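Local structure of beta-xylanase (Roseburia intestinalis L1-82, 6SGF) at residues G28-S33 with V41-P46. The protein binds xylan weakly through this carbohydrate-binding module of family 86, one domain of a larger enzyme that probably hydrolyses the internal beta-1,4 linkages of xylan. Sequence-based numbering, arbitrary orientation.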
loop_
_atom_site.group_PDB
_atom_site.type_symbol
_atom_site.label_atom_id
_atom_site.label_comp_id
_atom_site.label_asym_id
_atom_site.label_seq_id
_atom_site.Cartn_x
_atom_site.Cartn_y
_atom_site.Cartn_z
ATOM N N GLY B 28 4.971 -7.821 3.089
ATOM C CA GLY B 28 4.716 -6.590 2.384
ATOM C C GLY B 28 4.805 -5.321 3.219
ATOM O O GLY B 28 4.482 -4.252 2.714
ATOM N N GLN B 29 5.258 -5.406 4.465
ATOM C CA GLN B 29 5.389 -4.241 5.335
ATOM C C GLN B 29 6.807 -4.127 5.884
ATOM O O GLN B 29 7.509 -5.118 6.065
ATOM C CB GLN B 29 4.405 -4.340 6.507
ATOM C CG GLN B 29 2.970 -4.420 6.014
ATOM C CD GLN B 29 1.955 -4.523 7.141
ATOM O OE1 GLN B 29 2.318 -4.765 8.301
ATOM N NE2 GLN B 29 0.679 -4.381 6.793
ATOM N N TRP B 30 7.233 -2.898 6.144
ATOM C CA TRP B 30 8.495 -2.689 6.839
ATOM C C TRP B 30 8.206 -2.825 8.333
ATOM O O TRP B 30 7.528 -1.970 8.910
ATOM C CB TRP B 30 9.080 -1.318 6.503
ATOM C CG TRP B 30 9.931 -1.275 5.269
ATOM C CD1 TRP B 30 9.656 -0.620 4.103
ATOM C CD2 TRP B 30 11.188 -1.931 5.076
ATOM N NE1 TRP B 30 10.678 -0.808 3.198
ATOM C CE2 TRP B 30 11.624 -1.621 3.768
ATOM C CE3 TRP B 30 11.988 -2.760 5.882
ATOM C CZ2 TRP B 30 12.828 -2.106 3.246
ATOM C CZ3 TRP B 30 13.188 -3.241 5.357
ATOM C CH2 TRP B 30 13.600 -2.898 4.059
ATOM N N LYS B 31 8.712 -3.903 8.958
ATOM C CA LYS B 31 8.484 -4.193 10.368
ATOM C C LYS B 31 9.669 -3.652 11.165
ATOM O O LYS B 31 10.819 -4.006 10.900
ATOM C CB LYS B 31 8.282 -5.695 10.605
ATOM C CG LYS B 31 7.084 -6.268 9.808
ATOM C CD LYS B 31 6.405 -7.453 10.428
ATOM C CE LYS B 31 5.187 -7.853 9.590
ATOM N NZ LYS B 31 3.981 -7.122 9.963
ATOM N N LEU B 32 9.391 -2.748 12.099
ATOM C CA LEU B 32 10.441 -2.028 12.788
ATOM C C LEU B 32 10.421 -2.341 14.277
ATOM O O LEU B 32 9.350 -2.540 14.877
ATOM C CB LEU B 32 10.297 -0.510 12.592
ATOM C CG LEU B 32 9.995 -0.019 11.181
ATOM C CD1 LEU B 32 9.753 1.495 11.239
ATOM C CD2 LEU B 32 11.074 -0.379 10.195
ATOM N N SER B 33 11.623 -2.367 14.860
ATOM C CA SER B 33 11.797 -2.526 16.293
ATOM C C SER B 33 12.825 -1.511 16.787
ATOM O O SER B 33 13.907 -1.384 16.211
ATOM C CB SER B 33 12.248 -3.950 16.648
ATOM O OG SER B 33 11.977 -4.166 18.009
ATOM N N VAL B 41 14.561 4.997 11.210
ATOM C CA VAL B 41 14.844 4.487 9.873
ATOM C C VAL B 41 14.597 5.615 8.894
ATOM O O VAL B 41 13.704 6.445 9.101
ATOM C CB VAL B 41 13.970 3.270 9.508
ATOM C CG1 VAL B 41 14.325 2.734 8.117
ATOM C CG2 VAL B 41 14.128 2.196 10.526
ATOM N N LYS B 42 15.411 5.671 7.854
ATOM C CA LYS B 42 15.259 6.628 6.774
ATOM C C LYS B 42 15.146 5.847 5.474
ATOM O O LYS B 42 15.974 4.979 5.217
ATOM C CB LYS B 42 16.444 7.588 6.712
ATOM C CG LYS B 42 16.417 8.477 5.482
ATOM C CD LYS B 42 17.666 9.387 5.430
ATOM C CE LYS B 42 17.654 10.277 4.228
ATOM N NZ LYS B 42 18.857 11.176 4.158
ATOM N N TRP B 43 14.105 6.123 4.680
ATOM C CA TRP B 43 13.907 5.464 3.398
ATOM C C TRP B 43 14.018 6.457 2.241
ATOM O O TRP B 43 13.432 7.543 2.289
ATOM C CB TRP B 43 12.535 4.810 3.295
ATOM C CG TRP B 43 12.200 3.689 4.189
ATOM C CD1 TRP B 43 12.330 2.355 3.923
ATOM C CD2 TRP B 43 11.591 3.792 5.470
ATOM N NE1 TRP B 43 11.861 1.614 4.997
ATOM C CE2 TRP B 43 11.393 2.477 5.949
ATOM C CE3 TRP B 43 11.209 4.874 6.276
ATOM C CZ2 TRP B 43 10.814 2.219 7.173
ATOM C CZ3 TRP B 43 10.644 4.615 7.498
ATOM C CH2 TRP B 43 10.441 3.299 7.937
ATOM N N THR B 44 14.677 6.035 1.162
ATOM C CA THR B 44 14.751 6.811 -0.059
ATOM C C THR B 44 13.521 6.571 -0.925
ATOM O O THR B 44 13.008 5.450 -1.014
ATOM C CB THR B 44 16.010 6.440 -0.860
ATOM O OG1 THR B 44 17.173 6.509 -0.013
ATOM C CG2 THR B 44 16.175 7.417 -2.050
ATOM N N LEU B 45 13.050 7.636 -1.559
ATOM C CA LEU B 45 11.925 7.515 -2.474
ATOM C C LEU B 45 12.420 7.031 -3.836
ATOM O O LEU B 45 13.550 7.322 -4.225
ATOM C CB LEU B 45 11.223 8.853 -2.616
ATOM C CG LEU B 45 10.594 9.468 -1.356
ATOM C CD1 LEU B 45 9.875 10.735 -1.825
ATOM C CD2 LEU B 45 9.679 8.459 -0.668
ATOM N N PRO B 46 11.605 6.288 -4.580
ATOM C CA PRO B 46 12.060 5.852 -5.917
ATOM C C PRO B 46 12.388 7.018 -6.848
ATOM O O PRO B 46 13.169 6.846 -7.791
ATOM C CB PRO B 46 10.881 5.017 -6.441
ATOM C CG PRO B 46 10.093 4.659 -5.246
ATOM C CD PRO B 46 10.273 5.769 -4.255
#
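Trp30 and Trp43 both carry CG anti to their carbonyl carbon (chi1 -87° and -65°), and this sends the two indoles past each other in opposite directions between their strands. They meet edge to face. The five-membered ring of Trp43 turns its edge toward the face of the five-membered ring of Trp30, with centroids 4.3 Å apart and planes at 54°. Trp43 NE1 lies over that face, toward its rim. It is 3.2 Å from Trp30 NE1, but both nitrogens are donors and do not bond each other. Trp30 NE1 instead donates to Leu14 O, which helps to fix how its indole is turned. At the far end of the Trp43 ring, Leu32 CD1 reaches the edge at CH2, 3.8 Å away. The other branch, Leu32 CD2, touches Val41 CG2 at 4.0 Å. Val41 CG1 sits over the centre of one face of Trp43, 3.6 Å above the plane. An alanine in place of Trp30 would probably open a gap beside the Trp43 edge and leave Leu14 O without this donor. Aromatic and apolar side chains, with no hydrogen bond between them, join the two strands across the buried core between facing sheets of a beta-sandwich. The strands run nearly antiparallel with axes 10.6 Å apart. Strand 29-34 pairs with strands 22-26 and 119-130, strand 40-50 with 15-19 and 103-110. Val16 of strand 15-19 packs against both indoles.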